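Local coordinates for protein transcriptional regulator, LacI family (Lactobacillus brevis, PDB 3JY6) that probably regulates transcription as a DNA-binding factor of the LacI family, the crystallised part being its periplasmic-binding-protein-like region, at residues A[116-121]-A[212-217]; A[183-188]-A[195-200]. All coordinates share one frame; numbering follows the deposited sequence.

Interaction 1: A[116-121]-A[212-217]; sequences TAFRQQ and TATGFA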
ATOM      1  N   THR A 116      27.313  -0.584  10.621  1.00 22.08           N
ATOM      2  CA  THR A 116      28.731  -0.312  10.435  1.00 22.79           C
ATOM      3  C   THR A 116      28.928   0.973   9.648  1.00 22.92           C
ATOM      4  O   THR A 116      29.767   1.802  10.000  1.00 23.86           O
ATOM      5  CB  THR A 116      29.420  -1.499   9.724  1.00 24.08           C
ATOM      6  OG1 THR A 116      29.468  -2.607  10.634  1.00 27.04           O
ATOM      7  CG2 THR A 116      30.849  -1.136   9.271  1.00 22.11           C
ATOM      8  N   ALA A 117      28.146   1.146   8.587  1.00 23.08           N
ATOM      9  CA  ALA A 117      28.239   2.348   7.765  1.00 23.08           C
ATOM     10  C   ALA A 117      27.928   3.583   8.604  1.00 23.78           C
ATOM     11  O   ALA A 117      28.553   4.632   8.432  1.00 24.68           O
ATOM     12  CB  ALA A 117      27.270   2.259   6.600  1.00 23.90           C
ATOM     13  N   PHE A 118      26.954   3.459   9.506  1.00 23.13           N
ATOM     14  CA  PHE A 118      26.569   4.576  10.368  1.00 22.91           C
ATOM     15  C   PHE A 118      27.597   4.861  11.459  1.00 22.86           C
ATOM     16  O   PHE A 118      27.820   6.016  11.811  1.00 23.22           O
ATOM     17  CB  PHE A 118      25.182   4.333  10.971  1.00 18.56           C
ATOM     18  CG  PHE A 118      24.068   4.814  10.089  1.00 19.34           C
ATOM     19  CD1 PHE A 118      23.814   6.176   9.965  1.00 17.44           C
ATOM     20  CD2 PHE A 118      23.330   3.916   9.312  1.00 18.30           C
ATOM     21  CE1 PHE A 118      22.850   6.646   9.074  1.00 19.27           C
ATOM     22  CE2 PHE A 118      22.362   4.370   8.414  1.00 18.16           C
ATOM     23  CZ  PHE A 118      22.118   5.739   8.290  1.00 18.52           C
ATOM     24  N   ARG A 119      28.227   3.814  11.982  1.00 25.58           N
ATOM     25  CA  ARG A 119      29.254   3.977  13.011  1.00 27.22           C
ATOM     26  C   ARG A 119      30.438   4.761  12.454  1.00 27.22           C
ATOM     27  O   ARG A 119      30.993   5.621  13.128  1.00 25.96           O
ATOM     28  CB  ARG A 119      29.750   2.613  13.485  1.00 28.00           C
ATOM     29  CG  ARG A 119      28.873   1.974  14.528  1.00 33.65           C
ATOM     30  CD  ARG A 119      29.455   2.210  15.907  1.00 36.65           C
ATOM     31  NE  ARG A 119      30.491   1.231  16.238  1.00 39.90           N
ATOM     32  CZ  ARG A 119      31.275   1.312  17.308  1.00 40.74           C
ATOM     33  NH1 ARG A 119      31.147   2.334  18.147  1.00 41.57           N
ATOM     34  NH2 ARG A 119      32.170   0.364  17.550  1.00 40.78           N
ATOM     35  N   GLN A 120      30.818   4.454  11.217  1.00 27.47           N
ATOM     36  CA  GLN A 120      31.949   5.118  10.584  1.00 30.14           C
ATOM     37  C   GLN A 120      31.703   6.612  10.402  1.00 30.54           C
ATOM     38  O   GLN A 120      32.644   7.384  10.208  1.00 31.06           O
ATOM     39  CB  GLN A 120      32.261   4.441   9.248  1.00 31.46           C
ATOM     40  CG  GLN A 120      32.579   2.957   9.422  1.00 35.68           C
ATOM     41  CD  GLN A 120      32.774   2.223   8.112  1.00 38.01           C
ATOM     42  OE1 GLN A 120      31.974   2.351   7.185  1.00 39.18           O
ATOM     43  NE2 GLN A 120      33.833   1.433   8.036  1.00 39.27           N
ATOM     44  N   GLN A 121      30.442   7.024  10.483  1.00 29.51           N
ATOM     45  CA  GLN A 121      30.119   8.435  10.344  1.00 29.86           C
ATOM     46  C   GLN A 121      29.999   9.099  11.708  1.00 28.39           C
ATOM     47  O   GLN A 121      29.676  10.280  11.796  1.00 26.54           O
ATOM     48  CB  GLN A 121      28.817   8.632   9.566  1.00 31.92           C
ATOM     49  CG  GLN A 121      28.844   8.050   8.171  1.00 36.48           C
ATOM     50  CD  GLN A 121      28.195   8.956   7.138  1.00 40.01           C
ATOM     51  OE1 GLN A 121      27.026   9.341   7.262  1.00 39.51           O
ATOM     52  NE2 GLN A 121      28.959   9.300   6.102  1.00 41.89           N
ATOM     53  N   THR A 212      20.509  10.930  13.351  1.00 18.74           N
ATOM     54  CA  THR A 212      20.075  10.617  11.993  1.00 18.85           C
ATOM     55  C   THR A 212      19.090   9.442  12.080  1.00 18.87           C
ATOM     56  O   THR A 212      18.726   9.019  13.172  1.00 18.57           O
ATOM     57  CB  THR A 212      21.283  10.266  11.069  1.00 17.06           C
ATOM     58  OG1 THR A 212      20.842  10.244   9.709  1.00 17.01           O
ATOM     59  CG2 THR A 212      21.864   8.908  11.416  1.00 18.97           C
ATOM     60  N   ALA A 213      18.640   8.916  10.949  1.00 17.95           N
ATOM     61  CA  ALA A 213      17.701   7.800  11.006  1.00 17.57           C
ATOM     62  C   ALA A 213      17.733   6.967   9.750  1.00 18.78           C
ATOM     63  O   ALA A 213      17.988   7.475   8.665  1.00 19.83           O
ATOM     64  CB  ALA A 213      16.286   8.306  11.242  1.00 19.02           C
ATOM     65  N   THR A 214      17.446   5.680   9.906  1.00 18.42           N
ATOM     66  CA  THR A 214      17.443   4.753   8.799  1.00 18.01           C
ATOM     67  C   THR A 214      16.469   3.635   9.141  1.00 17.45           C
ATOM     68  O   THR A 214      15.772   3.689  10.156  1.00 13.22           O
ATOM     69  CB  THR A 214      18.838   4.147   8.624  1.00 20.21           C
ATOM     70  OG1 THR A 214      18.868   3.305   7.460  1.00 19.17           O
ATOM     71  CG2 THR A 214      19.200   3.333   9.867  1.00 21.41           C
ATOM     72  N   GLY A 215      16.452   2.611   8.301  1.00 16.53           N
ATOM     73  CA  GLY A 215      15.580   1.481   8.535  1.00 16.97           C
ATOM     74  C   GLY A 215      15.311   0.712   7.257  1.00 17.78           C
ATOM     75  O   GLY A 215      15.810   1.071   6.183  1.00 14.79           O
ATOM     76  N   PHE A 216      14.531  -0.358   7.385  1.00 17.60           N
ATOM     77  CA  PHE A 216      14.142  -1.174   6.241  1.00 18.70           C
ATOM     78  C   PHE A 216      12.860  -0.535   5.729  1.00 19.18           C
ATOM     79  O   PHE A 216      11.842  -0.535   6.427  1.00 19.29           O
ATOM     80  CB  PHE A 216      13.892  -2.614   6.684  1.00 18.22           C
ATOM     81  CG  PHE A 216      15.143  -3.352   7.066  1.00 19.20           C
ATOM     82  CD1 PHE A 216      15.697  -4.295   6.205  1.00 18.02           C
ATOM     83  CD2 PHE A 216      15.774  -3.098   8.286  1.00 17.91           C
ATOM     84  CE1 PHE A 216      16.866  -4.978   6.549  1.00 18.54           C
ATOM     85  CE2 PHE A 216      16.936  -3.773   8.634  1.00 17.32           C
ATOM     86  CZ  PHE A 216      17.485  -4.716   7.766  1.00 16.89           C
ATOM     87  N   ALA A 217      12.925   0.025   4.524  1.00 20.33           N
ATOM     88  CA  ALA A 217      11.791   0.699   3.911  1.00 22.00           C
ATOM     89  C   ALA A 217      11.984   0.745   2.401  1.00 24.24           C
ATOM     90  O   ALA A 217      13.081   1.010   1.927  1.00 23.44           O
ATOM     91  CB  ALA A 217      11.681   2.116   4.459  1.00 25.07           C
TER
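Thr214 OG1 is hydrogen-bonded to Thr230 O, and with the hydroxyl tied down in this way the rest of the side chain packs on the ring of Phe118. The setting is an alpha/beta layer of a periplasmic-binding-protein-like fold: the C-terminal part of helix 107-119 lies against one face of a parallel sheet, at its outermost strand 211-215. Phe118 does the work from the helix side. Its backbone stays 9.0 Å from that of Thr212, CA to CA, and the ring bridges the gap, its outer part lying obliquely against both threonines, which sit on the same side of its plane. CE1 meets Thr212 CG2 at 3.4 Å, with CD1 close behind; CE2 rests on Thr214 CB at 3.5 Å, and Thr214 CG2 lies 3.6 Å from the same CE2. Both threonines hold OG1 opposite the backbone N (chi1 -168° and -175°), which sends each methyl between N and the carbonyl carbon. Thr212 OG1 is engaged by Asn208 OD1, so both hydroxyls have partners away from the ring, which is met mainly by carbon atoms. Val184 of the adjoining strand and Thr230 also touch Phe118, enclosing it in the buried layer. Ala213 O is buried here with no polar partner in the model; its closest approach to the ring is 4.5 Å, at Phe118 CZ.

Interaction 2: A[183-188]-A[195-200]; sequences TVAFAL and EFFPNL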
ATOM      1  N   THR A 183      23.438   9.723  17.463  1.00 23.82           N
ATOM      2  CA  THR A 183      22.470   8.638  17.460  1.00 22.81           C
ATOM      3  C   THR A 183      21.775   8.357  16.134  1.00 21.79           C
ATOM      4  O   THR A 183      21.485   9.278  15.373  1.00 20.61           O
ATOM      5  CB  THR A 183      21.376   8.933  18.507  1.00 23.91           C
ATOM      6  OG1 THR A 183      21.991   9.176  19.774  1.00 24.24           O
ATOM      7  CG2 THR A 183      20.400   7.760  18.626  1.00 24.86           C
ATOM      8  N   VAL A 184      21.504   7.075  15.884  1.00 21.54           N
ATOM      9  CA  VAL A 184      20.772   6.639  14.694  1.00 21.97           C
ATOM     10  C   VAL A 184      19.494   5.950  15.172  1.00 21.79           C
ATOM     11  O   VAL A 184      19.562   4.973  15.931  1.00 20.60           O
ATOM     12  CB  VAL A 184      21.473   5.529  13.885  1.00 23.27           C
ATOM     13  CG1 VAL A 184      21.213   5.734  12.404  1.00 24.12           C
ATOM     14  CG2 VAL A 184      22.920   5.430  14.231  1.00 23.56           C
ATOM     15  N   ALA A 185      18.343   6.444  14.733  1.00 19.72           N
ATOM     16  CA  ALA A 185      17.080   5.807  15.077  1.00 19.17           C
ATOM     17  C   ALA A 185      16.942   4.787  13.933  1.00 19.77           C
ATOM     18  O   ALA A 185      16.851   5.173  12.766  1.00 18.38           O
ATOM     19  CB  ALA A 185      15.946   6.823  15.050  1.00 16.70           C
ATOM     20  N   PHE A 186      16.956   3.498  14.270  1.00 18.79           N
ATOM     21  CA  PHE A 186      16.896   2.417  13.277  1.00 18.52           C
ATOM     22  C   PHE A 186      15.577   1.624  13.358  1.00 18.55           C
ATOM     23  O   PHE A 186      15.352   0.859  14.293  1.00 17.59           O
ATOM     24  CB  PHE A 186      18.105   1.502  13.520  1.00 16.99           C
ATOM     25  CG  PHE A 186      18.512   0.635  12.344  1.00 15.26           C
ATOM     26  CD1 PHE A 186      19.857   0.298  12.177  1.00 13.78           C
ATOM     27  CD2 PHE A 186      17.578   0.093  11.472  1.00 13.48           C
ATOM     28  CE1 PHE A 186      20.264  -0.565  11.165  1.00 14.99           C
ATOM     29  CE2 PHE A 186      17.968  -0.770  10.458  1.00 13.40           C
ATOM     30  CZ  PHE A 186      19.314  -1.102  10.302  1.00 16.55           C
ATOM     31  N   ALA A 187      14.710   1.831  12.373  1.00 17.71           N
ATOM     32  CA  ALA A 187      13.426   1.138  12.314  1.00 18.78           C
ATOM     33  C   ALA A 187      13.612  -0.211  11.619  1.00 19.60           C
ATOM     34  O   ALA A 187      14.163  -0.286  10.520  1.00 20.02           O
ATOM     35  CB  ALA A 187      12.405   1.990  11.553  1.00 18.43           C
ATOM     36  N   LEU A 188      13.159  -1.276  12.271  1.00 20.64           N
ATOM     37  CA  LEU A 188      13.264  -2.616  11.712  1.00 21.93           C
ATOM     38  C   LEU A 188      12.124  -2.932  10.754  1.00 22.21           C
ATOM     39  O   LEU A 188      12.181  -3.911  10.016  1.00 23.93           O
ATOM     40  CB  LEU A 188      13.309  -3.648  12.836  1.00 22.88           C
ATOM     41  CG  LEU A 188      14.701  -4.166  13.214  1.00 25.86           C
ATOM     42  CD1 LEU A 188      15.712  -3.030  13.265  1.00 25.14           C
ATOM     43  CD2 LEU A 188      14.600  -4.895  14.536  1.00 24.96           C
ATOM     44  N   GLU A 195       5.494   6.050  10.444  1.00 23.86           N
ATOM     45  CA  GLU A 195       4.639   6.638  11.458  1.00 25.72           C
ATOM     46  C   GLU A 195       5.318   7.604  12.426  1.00 25.89           C
ATOM     47  O   GLU A 195       4.752   8.653  12.747  1.00 25.82           O
ATOM     48  CB  GLU A 195       3.947   5.529  12.265  1.00 27.58           C
ATOM     49  CG  GLU A 195       2.827   6.036  13.165  1.00 29.82           C
ATOM     50  CD  GLU A 195       2.175   4.938  13.973  1.00 31.04           C
ATOM     51  OE1 GLU A 195       2.093   3.793  13.476  1.00 32.17           O
ATOM     52  OE2 GLU A 195       1.730   5.224  15.104  1.00 32.85           O
ATOM     53  N   PHE A 196       6.532   7.273  12.864  1.00 25.43           N
ATOM     54  CA  PHE A 196       7.226   8.092  13.859  1.00 25.14           C
ATOM     55  C   PHE A 196       8.384   8.998  13.460  1.00 25.69           C
ATOM     56  O   PHE A 196       8.740   9.886  14.230  1.00 27.65           O
ATOM     57  CB  PHE A 196       7.688   7.184  15.006  1.00 24.28           C
ATOM     58  CG  PHE A 196       6.559   6.457  15.692  1.00 25.69           C
ATOM     59  CD1 PHE A 196       5.762   7.108  16.631  1.00 25.64           C
ATOM     60  CD2 PHE A 196       6.272   5.131  15.377  1.00 23.80           C
ATOM     61  CE1 PHE A 196       4.692   6.450  17.250  1.00 26.25           C
ATOM     62  CE2 PHE A 196       5.199   4.460  15.993  1.00 26.65           C
ATOM     63  CZ  PHE A 196       4.409   5.124  16.931  1.00 25.20           C
ATOM     64  N   PHE A 197       8.971   8.802  12.283  1.00 25.12           N
ATOM     65  CA  PHE A 197      10.111   9.630  11.878  1.00 24.55           C
ATOM     66  C   PHE A 197       9.811  11.005  11.263  1.00 23.65           C
ATOM     67  O   PHE A 197      10.575  11.957  11.468  1.00 23.00           O
ATOM     68  CB  PHE A 197      11.028   8.840  10.925  1.00 24.39           C
ATOM     69  CG  PHE A 197      11.812   7.726  11.590  1.00 24.89           C
ATOM     70  CD1 PHE A 197      11.558   7.339  12.912  1.00 26.58           C
ATOM     71  CD2 PHE A 197      12.802   7.050  10.881  1.00 25.12           C
ATOM     72  CE1 PHE A 197      12.281   6.294  13.513  1.00 24.95           C
ATOM     73  CE2 PHE A 197      13.529   6.007  11.467  1.00 25.42           C
ATOM     74  CZ  PHE A 197      13.267   5.626  12.790  1.00 25.49           C
ATOM     75  N   PRO A 198       8.718  11.131  10.485  1.00 25.07           N
ATOM     76  CA  PRO A 198       8.409  12.437   9.883  1.00 23.74           C
ATOM     77  C   PRO A 198       8.339  13.632  10.840  1.00 25.31           C
ATOM     78  O   PRO A 198       8.877  14.696  10.538  1.00 23.30           O
ATOM     79  CB  PRO A 198       7.088  12.178   9.168  1.00 22.92           C
ATOM     80  CG  PRO A 198       7.285  10.792   8.654  1.00 22.74           C
ATOM     81  CD  PRO A 198       7.886  10.073   9.872  1.00 24.02           C
ATOM     82  N   ASN A 199       7.677  13.473  11.985  1.00 27.20           N
ATOM     83  CA  ASN A 199       7.581  14.583  12.932  1.00 30.12           C
ATOM     84  C   ASN A 199       8.920  14.869  13.606  1.00 29.64           C
ATOM     85  O   ASN A 199       9.175  15.990  14.037  1.00 30.20           O
ATOM     86  CB  ASN A 199       6.505  14.310  13.985  1.00 33.37           C
ATOM     87  CG  ASN A 199       5.107  14.637  13.489  1.00 36.36           C
ATOM     88  OD1 ASN A 199       4.334  15.293  14.183  1.00 35.26           O
ATOM     89  ND2 ASN A 199       4.779  14.180  12.285  1.00 38.46           N
ATOM     90  N   LEU A 200       9.777  13.859  13.705  1.00 29.15           N
ATOM     91  CA  LEU A 200      11.090  14.067  14.300  1.00 28.83           C
ATOM     92  C   LEU A 200      11.995  14.805  13.299  1.00 27.70           C
ATOM     93  O   LEU A 200      13.017  15.383  13.675  1.00 27.92           O
ATOM     94  CB  LEU A 200      11.702  12.727  14.723  1.00 30.31           C
ATOM     95  CG  LEU A 200      11.385  12.289  16.161  1.00 33.31           C
ATOM     96  CD1 LEU A 200       9.877  12.331  16.418  1.00 35.04           C
ATOM     97  CD2 LEU A 200      11.944  10.894  16.402  1.00 33.84           C
TER
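Phe197 drives the far end of its ring onto strand 183-187, where two small residues receive it. CZ lies 3.7 Å from Ala185 CB and 3.9 Å from Ala187 CB, and this end of the ring slots between the two methyls, one on either side of its plane, with CE1 nearer the first and CE2 nearer the second. The backbone between them takes part too: Ala185 O is 3.6 Å from Phe197 CZ. That oxygen also accepts a probable hydrogen bond from Thr214 N of the next strand, so its polar demand is met within the sheet and the ring packs beside it. Phe197 CG stands opposite its own carbonyl carbon and beside the backbone N (chi1 -71°), a rotation that projects the ring from the junction between helices 190-196 and 198-202 onto the strand. Replacing Phe197 by an alanine would probably leave a gap between the methyls of Ala185 and Ala187 and weaken the apolar packing of the helix junction on the sheet. Farther out, a weak bond of 3.0 Å from Leu200 N to Phe197 O helps shape the turn just after the ring. Leu200 packs on Leu172 and Ile176 of helix 165-177, the ring of Phe196 meets His165 nearly parallel, and Asn199 ND2 is hydrogen-bonded to Arg224 O of the second subunit. The junction thus lies within the beta-alpha-beta crossover from strand 183-187 to strand 211-215, whose Ala213 the ring also reaches, fitted between the sheet, helix 165-177 and the partner subunit.

Overall arrangement
After the strands and helices of the N-terminal part, the chain reaches helix 107-119, whose end opens the long loop that interaction 1 closes 91 residues later at strand 211-215. Within that loop lies interaction 2, a short closure with six residues between its segments, joining strand 183-187 to the helices that follow it; the two contacts therefore nest and do not cross. Their strands are parallel neighbours in one four-stranded sheet, joined where Thr212 N probably bonds to Thr183 O at 2.8 Å. Helix 107-119 covers one face of these strands and the 195-200 helices the other, so together they sandwich this edge of the sheet; the centres of the two contacts lie about 11 Å apart.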